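Local structure of Xaa-Pro dipeptidase (Pyrococcus horikoshii, 1WY2) at residues 183-188 / 207-212; 255-260 / 333-338; 245-250 / 269-274; 25-30 / 94-99; 221-226 / 285-290. The protein probably hydrolyses dipeptides with proline at the C-terminal position and a nonpolar residue before it, working as a homodimeric dinuclear metallopeptidase. All coordinates share one frame; numbering follows the deposited sequence.

Interaction 1. Residues 183-188 / 207-212. With ZN (zinc ion), chain D.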
# COMPACT_ATOMS: atom_id res chain seq x y z
N THR A 183 -2.49 -10.22 6.27
CA THR A 183 -2.59 -11.64 6.61
C THR A 183 -4.00 -12.20 6.54
O THR A 183 -4.94 -11.63 7.10
CB THR A 183 -2.02 -11.92 8.01
OG1 THR A 183 -0.63 -11.59 8.02
CG2 THR A 183 -2.19 -13.39 8.38
N ILE A 184 -4.12 -13.33 5.86
CA ILE A 184 -5.40 -14.01 5.71
C ILE A 184 -5.48 -15.20 6.66
O ILE A 184 -4.66 -16.10 6.61
CB ILE A 184 -5.58 -14.52 4.26
CG1 ILE A 184 -5.81 -13.33 3.33
CG2 ILE A 184 -6.73 -15.52 4.18
CD1 ILE A 184 -5.67 -13.67 1.86
N ILE A 185 -6.46 -15.15 7.56
CA ILE A 185 -6.74 -16.23 8.49
C ILE A 185 -8.24 -16.35 8.30
O ILE A 185 -9.01 -15.62 8.93
CB ILE A 185 -6.45 -15.87 9.97
CG1 ILE A 185 -4.97 -15.47 10.16
CG2 ILE A 185 -6.79 -17.06 10.86
CD1 ILE A 185 -3.99 -16.59 9.87
N ALA A 186 -8.65 -17.25 7.41
CA ALA A 186 -10.06 -17.43 7.08
C ALA A 186 -10.58 -18.79 7.55
O ALA A 186 -10.22 -19.83 7.00
CB ALA A 186 -10.24 -17.29 5.57
N SER A 187 -11.46 -18.75 8.55
CA SER A 187 -12.00 -19.98 9.13
C SER A 187 -13.47 -20.23 8.82
O SER A 187 -14.25 -19.30 8.63
CB SER A 187 -11.81 -19.95 10.65
OG SER A 187 -12.56 -18.90 11.24
N GLY A 188 -13.84 -21.51 8.78
CA GLY A 188 -15.22 -21.87 8.51
C GLY A 188 -15.70 -21.34 7.17
O GLY A 188 -15.00 -21.45 6.16
N ASP A 207 -13.64 -26.36 11.88
CA ASP A 207 -13.41 -25.32 10.88
C ASP A 207 -12.22 -25.57 9.97
O ASP A 207 -11.17 -26.01 10.42
CB ASP A 207 -13.13 -23.97 11.58
CG ASP A 207 -14.38 -23.16 11.84
OD1 ASP A 207 -15.50 -23.66 11.60
OD2 ASP A 207 -14.22 -22.01 12.31
N LEU A 208 -12.40 -25.29 8.68
CA LEU A 208 -11.29 -25.37 7.74
C LEU A 208 -10.70 -23.98 7.98
O LEU A 208 -11.46 -23.02 8.17
CB LEU A 208 -11.78 -25.44 6.29
CG LEU A 208 -11.91 -26.82 5.64
CD1 LEU A 208 -12.71 -26.69 4.35
CD2 LEU A 208 -10.52 -27.39 5.36
N VAL A 209 -9.38 -23.85 8.00
CA VAL A 209 -8.77 -22.54 8.20
C VAL A 209 -7.67 -22.34 7.17
O VAL A 209 -6.70 -23.10 7.12
CB VAL A 209 -8.15 -22.40 9.61
CG1 VAL A 209 -7.69 -20.96 9.84
CG2 VAL A 209 -9.16 -22.81 10.68
N VAL A 210 -7.85 -21.32 6.33
CA VAL A 210 -6.86 -21.00 5.31
C VAL A 210 -5.94 -19.93 5.89
O VAL A 210 -6.41 -18.92 6.42
CB VAL A 210 -7.54 -20.46 4.03
CG1 VAL A 210 -6.49 -20.06 2.99
CG2 VAL A 210 -8.47 -21.51 3.45
N ILE A 211 -4.64 -20.18 5.82
CA ILE A 211 -3.62 -19.27 6.34
C ILE A 211 -2.74 -18.83 5.18
O ILE A 211 -1.93 -19.61 4.67
CB ILE A 211 -2.74 -19.99 7.39
CG1 ILE A 211 -3.63 -20.60 8.48
CG2 ILE A 211 -1.75 -19.01 8.01
CD1 ILE A 211 -2.93 -21.67 9.32
N ASP A 212 -2.90 -17.58 4.75
CA ASP A 212 -2.14 -17.03 3.63
C ASP A 212 -1.41 -15.79 4.16
O ASP A 212 -2.04 -14.82 4.57
CB ASP A 212 -3.09 -16.65 2.49
CG ASP A 212 -2.38 -16.37 1.17
OD1 ASP A 212 -1.16 -16.07 1.18
OD2 ASP A 212 -3.05 -16.44 0.12
ZN ZN D . -0.55 -16.06 -0.74

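Interaction 2. Residues 255-260 / 333-338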
# COMPACT_ATOMS: atom_id res chain seq x y z
N ALA A 255 6.55 -27.60 -13.07
CA ALA A 255 7.20 -26.31 -13.27
C ALA A 255 8.65 -26.49 -13.68
O ALA A 255 9.46 -27.04 -12.93
CB ALA A 255 7.11 -25.47 -12.00
N LYS A 256 8.98 -26.01 -14.88
CA LYS A 256 10.34 -26.11 -15.40
C LYS A 256 10.48 -25.16 -16.59
O LYS A 256 9.48 -24.72 -17.16
CB LYS A 256 10.62 -27.54 -15.86
CG LYS A 256 9.76 -28.00 -17.02
CD LYS A 256 10.02 -29.46 -17.37
CE LYS A 256 9.20 -29.90 -18.57
NZ LYS A 256 9.46 -31.32 -18.95
N PRO A 257 11.72 -24.83 -16.98
CA PRO A 257 11.93 -23.93 -18.12
C PRO A 257 11.33 -24.53 -19.39
O PRO A 257 11.35 -25.74 -19.59
CB PRO A 257 13.46 -23.84 -18.21
CG PRO A 257 13.90 -24.06 -16.80
CD PRO A 257 13.01 -25.19 -16.35
N GLY A 258 10.80 -23.67 -20.25
CA GLY A 258 10.23 -24.16 -21.50
C GLY A 258 8.71 -24.20 -21.57
O GLY A 258 8.14 -24.04 -22.64
N ILE A 259 8.07 -24.43 -20.43
CA ILE A 259 6.61 -24.48 -20.39
C ILE A 259 6.09 -23.05 -20.25
O ILE A 259 6.75 -22.21 -19.64
CB ILE A 259 6.11 -25.33 -19.20
CG1 ILE A 259 4.60 -25.55 -19.30
CG2 ILE A 259 6.44 -24.63 -17.88
CD1 ILE A 259 4.05 -26.50 -18.24
N THR A 260 4.93 -22.76 -20.82
CA THR A 260 4.37 -21.42 -20.71
C THR A 260 3.55 -21.35 -19.43
O THR A 260 3.16 -22.37 -18.87
CB THR A 260 3.44 -21.07 -21.89
OG1 THR A 260 2.34 -21.99 -21.91
CG2 THR A 260 4.20 -21.14 -23.20
N ILE A 333 8.05 -20.69 -5.43
CA ILE A 333 9.07 -21.58 -5.98
C ILE A 333 10.01 -20.87 -6.94
O ILE A 333 9.69 -19.80 -7.47
CB ILE A 333 8.44 -22.78 -6.73
CG1 ILE A 333 7.73 -22.31 -8.00
CG2 ILE A 333 7.46 -23.52 -5.81
CD1 ILE A 333 7.31 -23.45 -8.92
N LEU A 334 11.17 -21.47 -7.13
CA LEU A 334 12.19 -20.95 -8.02
C LEU A 334 12.32 -21.91 -9.20
O LEU A 334 12.37 -23.13 -9.01
CB LEU A 334 13.53 -20.86 -7.29
CG LEU A 334 14.77 -20.65 -8.18
CD1 LEU A 334 14.74 -19.25 -8.79
CD2 LEU A 334 16.02 -20.84 -7.34
N ILE A 335 12.35 -21.38 -10.41
CA ILE A 335 12.51 -22.22 -11.59
C ILE A 335 14.00 -22.46 -11.76
O ILE A 335 14.80 -21.52 -11.79
CB ILE A 335 11.94 -21.53 -12.86
CG1 ILE A 335 10.45 -21.22 -12.66
CG2 ILE A 335 12.13 -22.44 -14.07
CD1 ILE A 335 9.59 -22.43 -12.32
N THR A 336 14.38 -23.73 -11.84
CA THR A 336 15.78 -24.10 -11.98
C THR A 336 16.07 -24.57 -13.41
O THR A 336 15.19 -24.56 -14.26
CB THR A 336 16.16 -25.21 -10.99
OG1 THR A 336 15.40 -26.39 -11.28
CG2 THR A 336 15.87 -24.76 -9.57
N LYS A 337 17.31 -24.98 -13.66
CA LYS A 337 17.70 -25.42 -15.00
C LYS A 337 16.75 -26.40 -15.67
O LYS A 337 16.47 -26.29 -16.86
CB LYS A 337 19.12 -26.00 -14.98
CG LYS A 337 19.63 -26.39 -16.36
CD LYS A 337 21.13 -26.62 -16.37
CE LYS A 337 21.89 -25.33 -16.06
NZ LYS A 337 21.55 -24.23 -17.01
N ASN A 338 16.26 -27.38 -14.92
CA ASN A 338 15.33 -28.34 -15.51
C ASN A 338 14.27 -28.80 -14.53
O ASN A 338 13.85 -29.96 -14.53
CB ASN A 338 16.09 -29.54 -16.08
CG ASN A 338 16.82 -30.32 -15.01
OD1 ASN A 338 18.03 -30.51 -15.08
ND2 ASN A 338 16.07 -30.79 -14.01

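Interaction 3. Residues 245-250 / 269-274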
# COMPACT_ATOMS: atom_id res chain seq x y z
N LEU A 245 -4.45 -30.52 -2.98
CA LEU A 245 -3.10 -31.02 -2.71
C LEU A 245 -2.53 -31.71 -3.94
O LEU A 245 -1.37 -31.52 -4.29
CB LEU A 245 -3.12 -32.00 -1.53
CG LEU A 245 -1.78 -32.62 -1.14
CD1 LEU A 245 -0.84 -31.53 -0.63
CD2 LEU A 245 -1.99 -33.68 -0.07
N GLU A 246 -3.35 -32.53 -4.59
CA GLU A 246 -2.92 -33.25 -5.77
C GLU A 246 -2.56 -32.29 -6.90
O GLU A 246 -1.52 -32.43 -7.55
CB GLU A 246 -4.03 -34.19 -6.25
CG GLU A 246 -3.65 -35.04 -7.45
CD GLU A 246 -4.84 -35.74 -8.06
OE1 GLU A 246 -5.83 -35.98 -7.33
OE2 GLU A 246 -4.80 -36.08 -9.26
N ALA A 247 -3.42 -31.30 -7.11
CA ALA A 247 -3.20 -30.30 -8.16
C ALA A 247 -1.96 -29.46 -7.88
O ALA A 247 -1.18 -29.18 -8.79
CB ALA A 247 -4.43 -29.40 -8.28
N GLN A 248 -1.77 -29.06 -6.63
CA GLN A 248 -0.61 -28.23 -6.27
C GLN A 248 0.68 -29.03 -6.47
O GLN A 248 1.64 -28.53 -7.05
CB GLN A 248 -0.74 -27.75 -4.82
CG GLN A 248 0.09 -26.50 -4.47
CD GLN A 248 1.48 -26.82 -3.97
OE1 GLN A 248 1.82 -27.98 -3.74
NE2 GLN A 248 2.29 -25.79 -3.77
N LYS A 249 0.69 -30.27 -5.99
CA LYS A 249 1.88 -31.10 -6.12
C LYS A 249 2.24 -31.34 -7.58
O LYS A 249 3.41 -31.25 -7.97
CB LYS A 249 1.67 -32.45 -5.43
CG LYS A 249 1.76 -32.38 -3.91
CD LYS A 249 1.55 -33.76 -3.30
CE LYS A 249 2.56 -34.77 -3.82
NZ LYS A 249 2.29 -36.14 -3.31
N LYS A 250 1.24 -31.64 -8.40
CA LYS A 250 1.46 -31.89 -9.82
C LYS A 250 2.00 -30.65 -10.52
O LYS A 250 2.92 -30.73 -11.33
CB LYS A 250 0.16 -32.34 -10.49
CG LYS A 250 0.32 -32.77 -11.94
CD LYS A 250 1.21 -33.99 -12.06
CE LYS A 250 1.31 -34.47 -13.50
NZ LYS A 250 2.18 -35.67 -13.62
N ARG A 269 -5.41 -26.69 -13.25
CA ARG A 269 -6.81 -26.44 -13.57
C ARG A 269 -7.52 -27.66 -14.15
O ARG A 269 -8.67 -27.92 -13.81
CB ARG A 269 -6.94 -25.25 -14.53
CG ARG A 269 -8.34 -24.66 -14.61
CD ARG A 269 -8.33 -23.31 -15.31
NE ARG A 269 -7.43 -22.38 -14.63
CZ ARG A 269 -7.73 -21.70 -13.53
NH1 ARG A 269 -8.93 -21.83 -12.97
NH2 ARG A 269 -6.83 -20.90 -12.97
N ASN A 270 -6.84 -28.41 -15.01
CA ASN A 270 -7.44 -29.60 -15.61
C ASN A 270 -7.72 -30.67 -14.56
O ASN A 270 -8.72 -31.39 -14.65
CB ASN A 270 -6.55 -30.16 -16.72
CG ASN A 270 -6.52 -29.27 -17.96
OD1 ASN A 270 -7.45 -28.50 -18.20
ND2 ASN A 270 -5.46 -29.39 -18.75
N ILE A 271 -6.84 -30.79 -13.57
CA ILE A 271 -7.00 -31.76 -12.50
C ILE A 271 -8.25 -31.43 -11.70
O ILE A 271 -9.10 -32.30 -11.46
CB ILE A 271 -5.77 -31.78 -11.56
CG1 ILE A 271 -4.60 -32.47 -12.26
CG2 ILE A 271 -6.11 -32.47 -10.25
CD1 ILE A 271 -3.29 -32.40 -11.50
N ILE A 272 -8.38 -30.17 -11.29
CA ILE A 272 -9.53 -29.74 -10.52
C ILE A 272 -10.82 -29.82 -11.34
O ILE A 272 -11.88 -30.16 -10.82
CB ILE A 272 -9.32 -28.31 -9.98
CG1 ILE A 272 -8.17 -28.31 -8.96
CG2 ILE A 272 -10.60 -27.79 -9.32
CD1 ILE A 272 -7.81 -26.95 -8.41
N ALA A 273 -10.73 -29.50 -12.63
CA ALA A 273 -11.90 -29.54 -13.50
C ALA A 273 -12.38 -30.98 -13.71
O ALA A 273 -13.59 -31.22 -13.79
CB ALA A 273 -11.57 -28.90 -14.85
N GLU A 274 -11.45 -31.92 -13.78
CA GLU A 274 -11.80 -33.33 -13.97
C GLU A 274 -12.64 -33.85 -12.81
O GLU A 274 -13.48 -34.74 -12.98
CB GLU A 274 -10.54 -34.19 -14.11
CG GLU A 274 -9.84 -34.06 -15.45
CD GLU A 274 -8.70 -35.05 -15.60
OE1 GLU A 274 -7.72 -34.96 -14.84
OE2 GLU A 274 -8.79 -35.93 -16.49

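Interaction 4. Residues 25-30 / 94-99. With GOL (glycerol), chain G.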
# COMPACT_ATOMS: atom_id res chain seq x y z
N ILE A 25 11.59 6.90 -14.35
CA ILE A 25 11.23 5.80 -13.45
C ILE A 25 10.76 6.42 -12.14
O ILE A 25 11.51 7.16 -11.50
CB ILE A 25 12.45 4.89 -13.17
CG1 ILE A 25 12.96 4.28 -14.49
CG2 ILE A 25 12.07 3.78 -12.19
CD1 ILE A 25 11.96 3.38 -15.19
N ALA A 26 9.52 6.13 -11.74
CA ALA A 26 8.96 6.70 -10.52
C ALA A 26 8.37 5.73 -9.50
O ALA A 26 8.19 6.09 -8.33
CB ALA A 26 7.91 7.74 -10.88
N LYS A 27 8.06 4.50 -9.91
CA LYS A 27 7.49 3.54 -8.96
C LYS A 27 8.56 3.07 -7.99
O LYS A 27 9.65 2.66 -8.40
CB LYS A 27 6.88 2.35 -9.71
CG LYS A 27 5.85 1.58 -8.89
CD LYS A 27 5.25 0.41 -9.66
CE LYS A 27 4.14 -0.26 -8.86
NZ LYS A 27 3.52 -1.41 -9.58
N ASN A 28 8.25 3.13 -6.69
CA ASN A 28 9.19 2.76 -5.64
C ASN A 28 10.03 1.51 -5.86
O ASN A 28 11.26 1.55 -5.74
CB ASN A 28 8.46 2.64 -4.30
CG ASN A 28 7.75 3.91 -3.91
OD1 ASN A 28 8.31 5.01 -4.04
ND2 ASN A 28 6.52 3.79 -3.43
N PRO A 29 9.39 0.37 -6.18
CA PRO A 29 10.20 -0.84 -6.40
C PRO A 29 11.21 -0.68 -7.54
O PRO A 29 12.33 -1.19 -7.46
CB PRO A 29 9.15 -1.92 -6.66
CG PRO A 29 7.98 -1.15 -7.20
CD PRO A 29 7.96 0.08 -6.33
N ASN A 30 10.81 0.02 -8.60
CA ASN A 30 11.71 0.22 -9.73
C ASN A 30 12.83 1.20 -9.40
O ASN A 30 13.96 1.04 -9.85
CB ASN A 30 10.93 0.70 -10.96
CG ASN A 30 10.00 -0.37 -11.50
OD1 ASN A 30 10.32 -1.56 -11.43
ND2 ASN A 30 8.87 0.04 -12.04
N GLU A 94 6.61 4.16 -17.12
CA GLU A 94 6.08 2.92 -16.56
C GLU A 94 4.56 2.88 -16.75
O GLU A 94 3.90 3.92 -16.78
CB GLU A 94 6.37 2.85 -15.06
CG GLU A 94 7.83 2.91 -14.69
CD GLU A 94 8.04 3.52 -13.32
OE1 GLU A 94 7.65 4.69 -13.13
OE2 GLU A 94 8.59 2.84 -12.43
N SER A 95 4.01 1.68 -16.87
CA SER A 95 2.58 1.53 -17.05
C SER A 95 1.81 1.97 -15.81
O SER A 95 0.59 2.10 -15.84
CB SER A 95 2.24 0.07 -17.38
OG SER A 95 2.80 -0.30 -18.62
N SER A 96 2.53 2.20 -14.72
CA SER A 96 1.93 2.61 -13.46
C SER A 96 1.85 4.13 -13.27
O SER A 96 1.22 4.60 -12.33
CB SER A 96 2.71 2.00 -12.29
OG SER A 96 4.09 2.33 -12.38
N LEU A 97 2.49 4.89 -14.16
CA LEU A 97 2.48 6.34 -14.03
C LEU A 97 1.06 6.87 -14.13
O LEU A 97 0.36 6.62 -15.11
CB LEU A 97 3.37 6.98 -15.10
CG LEU A 97 3.91 8.36 -14.71
CD1 LEU A 97 4.79 8.22 -13.47
CD2 LEU A 97 4.70 8.96 -15.87
N PRO A 98 0.61 7.62 -13.11
CA PRO A 98 -0.75 8.18 -13.07
C PRO A 98 -1.08 9.29 -14.08
O PRO A 98 -0.23 10.08 -14.48
CB PRO A 98 -0.89 8.64 -11.62
CG PRO A 98 0.51 9.05 -11.26
CD PRO A 98 1.34 7.93 -11.87
N TYR A 99 -2.36 9.32 -14.46
CA TYR A 99 -2.89 10.29 -15.42
C TYR A 99 -2.53 11.74 -15.09
O TYR A 99 -2.04 12.48 -15.94
CB TYR A 99 -4.41 10.13 -15.49
CG TYR A 99 -5.10 11.10 -16.43
CD1 TYR A 99 -4.97 10.96 -17.81
CD2 TYR A 99 -5.87 12.15 -15.94
CE1 TYR A 99 -5.60 11.85 -18.68
CE2 TYR A 99 -6.50 13.04 -16.80
CZ TYR A 99 -6.36 12.88 -18.17
OH TYR A 99 -6.99 13.76 -19.02
C1 GOL G . 4.57 -1.47 -13.69
O1 GOL G . 3.95 -1.31 -12.42
C2 GOL G . 6.04 -1.09 -13.65
O2 GOL G . 6.73 -1.91 -12.70
C3 GOL G . 6.68 -1.28 -15.03
O3 GOL G . 6.04 -0.49 -16.02

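Interaction 5. Residues 221-226 / 285-290. With ZN (zinc ion), chain E; ZN (zinc ion), chain D.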
# COMPACT_ATOMS: atom_id res chain seq x y z
N ASN A 221 9.86 -10.06 -1.20
CA ASN A 221 8.69 -10.71 -0.63
C ASN A 221 8.67 -12.23 -0.63
O ASN A 221 9.45 -12.88 -1.32
CB ASN A 221 7.45 -10.20 -1.36
CG ASN A 221 7.21 -8.71 -1.16
OD1 ASN A 221 6.59 -8.30 -0.18
ND2 ASN A 221 7.74 -7.89 -2.07
N SER A 222 7.75 -12.77 0.16
CA SER A 222 7.52 -14.21 0.26
C SER A 222 6.00 -14.38 0.30
O SER A 222 5.27 -13.43 0.60
CB SER A 222 8.16 -14.79 1.54
OG SER A 222 7.71 -14.10 2.69
N ASP A 223 5.52 -15.58 -0.01
CA ASP A 223 4.08 -15.81 -0.06
C ASP A 223 3.83 -17.29 0.17
O ASP A 223 4.41 -18.14 -0.52
CB ASP A 223 3.58 -15.38 -1.45
CG ASP A 223 2.08 -15.21 -1.52
OD1 ASP A 223 1.38 -15.54 -0.54
OD2 ASP A 223 1.62 -14.74 -2.58
N ILE A 224 2.97 -17.61 1.13
CA ILE A 224 2.67 -19.00 1.43
C ILE A 224 1.24 -19.17 1.95
O ILE A 224 0.71 -18.29 2.62
CB ILE A 224 3.66 -19.54 2.50
CG1 ILE A 224 3.44 -21.04 2.74
CG2 ILE A 224 3.49 -18.78 3.81
CD1 ILE A 224 4.40 -21.64 3.77
N THR A 225 0.62 -20.30 1.62
CA THR A 225 -0.73 -20.60 2.10
C THR A 225 -0.81 -22.06 2.51
O THR A 225 -0.39 -22.95 1.76
CB THR A 225 -1.84 -20.40 1.03
OG1 THR A 225 -1.85 -19.05 0.56
CG2 THR A 225 -3.21 -20.71 1.64
N ARG A 226 -1.33 -22.31 3.70
CA ARG A 226 -1.53 -23.67 4.17
C ARG A 226 -2.94 -23.71 4.72
O ARG A 226 -3.43 -22.72 5.27
CB ARG A 226 -0.53 -24.04 5.28
CG ARG A 226 0.90 -24.23 4.79
CD ARG A 226 1.04 -25.46 3.90
NE ARG A 226 2.42 -25.61 3.43
CZ ARG A 226 2.91 -24.99 2.36
NH1 ARG A 226 2.14 -24.18 1.64
NH2 ARG A 226 4.19 -25.15 2.04
N LEU A 285 -3.50 -19.69 -11.22
CA LEU A 285 -2.70 -20.64 -10.45
C LEU A 285 -1.62 -19.94 -9.62
O LEU A 285 -1.26 -20.42 -8.55
CB LEU A 285 -2.03 -21.65 -11.38
CG LEU A 285 -1.12 -22.67 -10.68
CD1 LEU A 285 -1.95 -23.50 -9.70
CD2 LEU A 285 -0.46 -23.56 -11.72
N GLY A 286 -1.12 -18.81 -10.11
CA GLY A 286 -0.08 -18.13 -9.36
C GLY A 286 0.39 -16.81 -9.94
O GLY A 286 -0.16 -16.32 -10.93
N HIS A 287 1.43 -16.26 -9.33
CA HIS A 287 1.98 -14.98 -9.74
C HIS A 287 3.46 -14.91 -9.40
O HIS A 287 3.94 -15.63 -8.53
CB HIS A 287 1.24 -13.85 -9.00
CG HIS A 287 1.24 -14.02 -7.51
ND1 HIS A 287 2.29 -13.61 -6.71
CD2 HIS A 287 0.34 -14.60 -6.68
CE1 HIS A 287 2.04 -13.95 -5.46
NE2 HIS A 287 0.87 -14.55 -5.41
N GLY A 288 4.18 -14.05 -10.11
CA GLY A 288 5.60 -13.89 -9.81
C GLY A 288 5.74 -13.17 -8.49
O GLY A 288 4.81 -12.49 -8.04
N VAL A 289 6.91 -13.31 -7.87
CA VAL A 289 7.20 -12.68 -6.59
C VAL A 289 8.61 -12.08 -6.63
O VAL A 289 9.52 -12.68 -7.19
CB VAL A 289 7.15 -13.71 -5.43
CG1 VAL A 289 7.55 -13.04 -4.12
CG2 VAL A 289 5.75 -14.30 -5.31
N GLY A 290 8.77 -10.90 -6.05
CA GLY A 290 10.07 -10.25 -6.03
C GLY A 290 10.01 -9.00 -5.18
O GLY A 290 9.67 -9.07 -4.00
ZN ZN E . 0.13 -15.65 -3.79
ZN ZN D . -0.55 -16.06 -0.74

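Interaction 1. Residues 183-188 / 207-212
Ile184 and Asp212 face each other as an antiparallel hydrogen-bonded pair, joined twice through their backbones: Ile184 N lies 2.9 Å from Asp212 O, and Asp212 N lies 3.0 Å from Ile184 O. The ladder belongs to a sheet of the pita-bread fold shared by M24 metallopeptidases, and its two strand axes run 171° apart. Ala186 and Val210 repeat the paired bonds two residues on. Gly188 N then closes the register on Leu208 O at 2.9 Å, with the bond bent to 142° at the hydrogen. Glycine suits this end, because phi is positive and a CB would press against Asp207 OD1.

The face that holds Ile184, Ala186, Val210 and Asp212 leads to the metal. Ile184 and Asp212 lie alongside each other and point the same way, CB to CB 3.7 Å. With CG anti to the backbone N (chi1 -167°), the carboxylate of Asp212 is carried along the isoleucine to the metal, and OD1 binds zinc at 2.0 Å. Asp223 and Glu330 share this ion, and Arg328, in the second shell, forms a salt bridge with Asp212 OD2.

The other face is apolar at its middle. Ile185 sends CD1 to Ile211 CG2 at 3.8 Å, whereas its CG2 branch crosses Val209 and meets CG1 at 4.1 Å; helix 160-173 covers this side through Ala164. Farther along, Ser187 OG is bonded to Glu160 and Lys201. Glu204 N donates to Asp207 OD2, and Lys201 also forms a salt bridge with that oxygen, which rests 3.6 Å from Ser187 CB.

Interaction 2. Residues 255-260 / 333-338
Pro257 packs its ring over Lys337 O, CG lying 3.4 Å from that oxygen. No hydrogen bond crosses between the segments, and the contact is apolar in character. Residues 256-259 form a type II beta turn in the connection between helices 235-254 and 261-274 of the pita-bread fold, and this turn packs against residues 335-338. Pro257 and Gly258 take its two central positions, where the positive phi of Gly258 (105°) meets the turn's usual demand for glycine.

Ile335 does most of the touching from the strand. Its CG2, anti to the backbone N, meets Pro257 CG at 3.6 Å, while chi2 of -57° folds CD1 back to Ala255 CB at 3.9 Å. Ile333, two residues earlier and directed to the same side, brings its CD1 to Ala255 CB at 3.7 Å. The Ala255 methyl therefore sits against two isoleucine ends, and Leu264 of the next helix also packs on it.

A glycine in place of Pro257 would probably leave Ile335 CG2 without its ring partner and set the turn backbone free to change phi. The polar end of Lys337 is turned elsewhere, into a salt bridge with Glu309. At the outer margin the extended Lys256 chain leads away, and its CB lies 4.1 Å from Asn338 C.

Interaction 3. Residues 245-250 / 269-274
Ile271 places CG1 anti to its carbonyl carbon (chi1 -74°) and carries on extended through chi2, which divides its branches between two places on the opposing helix: CD1 goes to Lys250, and CG2 goes to Ala247 and Glu246. Lys250 answers with CG anti to its own backbone N, a torsion that sets CG beside Ile271 CD1. The lysine stem crosses the isoleucine at about a right angle, meeting CD1 with its CB at 3.6 Å and its CG at 3.7 Å; a bend at chi2 (64°) then sends the outer chain and its ammonium end away.

Ala247 occupies the middle. Its CB is 4.0 Å from Ile271 CG2 and 4.0 Å from Ile272 CG1, so the methyl touches two successive side chains of the other helix. The small residue permits close backbones here: the CA atoms of Ala247 and Ile271 are 6.0 Å apart, and the axes of the short segments approach to 9.0 Å at 159°. Glu246 crosses Ile271 obliquely, OE2 lying 4.0 Å from Ile271 CG2, while OE1 is hydrogen-bonded to Tyr275 just beyond the helix segment.

No hydrogen bond links the two segments. Gln248, pointing away from this interface, bonds to Asp331 and Arg348, and Arg269 pairs with Asp265 of its own helix and makes a cation-pi contact with Phe281. Ile272 continues inward onto Pro317 and Ile319 of strand 312-321. The arrangement is a nearly antiparallel helical hairpin packed against the sheet, as in the pita-bread fold of M24 peptidases.

Interaction 4. Residues 25-30 / 94-99
Asn30 and Glu94 approach from opposite directions, amide and carboxylate planes 47° apart. Asn30 ND2 gives a nearly straight bond to Glu94 OE2 (2.8 Å, 166°), the oxygen lying in the amide plane but being met on its anti side. On the syn side of the same oxygen comes Lys27 N, at 3.1 Å. Ala26 N reaches Glu94 OE1 at 2.7 Å from above the carboxylate plane. Three donors thus fix the tilt of one carboxylate, which an extended chain beyond CG delivers to the backbone. Ile25 crosses Glu94 at about a right angle, its CG2 lying 3.6 Å from OE2.

The segments lie at the ends of neighbouring parallel strands 22-25 and 90-93 of the creatinase/prolidase N-terminal domain, and Lys27 is the N-cap of helix 28-35. With alanine in place of Glu94, the N-H groups of Ala26 and Lys27 and the Asn30 amide are likely to lose their shared acceptor. Beyond the carboxylate, Ala26 CB touches Leu97 CD1 at 4.1 Å. The second subunit forms backbone bonds with Ser95, Leu97 and Tyr99. A glycerol, probably from crystallisation, accepts from Asn30 ND2 (3.0 Å to O2) and from Lys27 NZ, which also forms a salt bridge with Glu292.

Interaction 5. Residues 221-226 / 285-290
Gly290 O accepts two bonds from one residue, Asn221: the backbone N at 3.0 Å and the side-chain ND2 at 3.0 Å, which arrive from opposite faces of the carbonyl plane. With CG beside the backbone N (chi1 -64°), the amide can turn ND2 to the oxygen its own N-H already holds, and that bond is nearly straight (163°). Both segments carry ligands of the dinuclear site of the pita-bread fold, and these bonds tie them together away from the ions.

At the site itself, Asp223 bridges the two zinc ions. Its OD1 binds the zinc of chain D at 2.0 Å, the ion shared with Asp212, and its OD2 binds the zinc of chain E at 2.1 Å. His287 NE2 binds this second zinc, also at 2.1 Å, and Glu316 and Glu330 are further ligands. Asp223 OD2 lies in the plane of the His287 ring, at its edge, but no hydrogen bond joins it to NE2, because both atoms bind the metal.

The opposite ring nitrogen is satisfied locally: His287 ND1 donates to Gly288 O at 3.1 Å, with the carbonyl met from above its plane. That bond and the zinc together fix the ring's rotation. Thr332 OG1 is hydrogen-bonded to the backbone O of Asp223. Asn221 O is buried with no polar partner in the model, and the Val289 methyl CG1 lies 3.4 Å from it.

In the fold
Interactions 1 and 5 are the buried pair. They share a sheet in which strands 208-217 and 220-229 are neighbours, and a zinc ion to which Asp212 and Asp223 both bind; a backbone ladder joins the segments of interaction 1, metal ligation and one doubly bonded carbonyl those of interaction 5. Interactions 2 and 3 are partly buried, with exposed residues, and rely on apolar contact without a cross-segment hydrogen bond: interaction 3 pairs helices 235-254 and 261-274, and interaction 2 packs the loop joining them against 333-338. Interaction 4 stands apart in the N-terminal domain, its centre about 33 Å from that of interaction 1, and a carboxylate there grips backbone N-H groups beside the subunit interface instead of a metal.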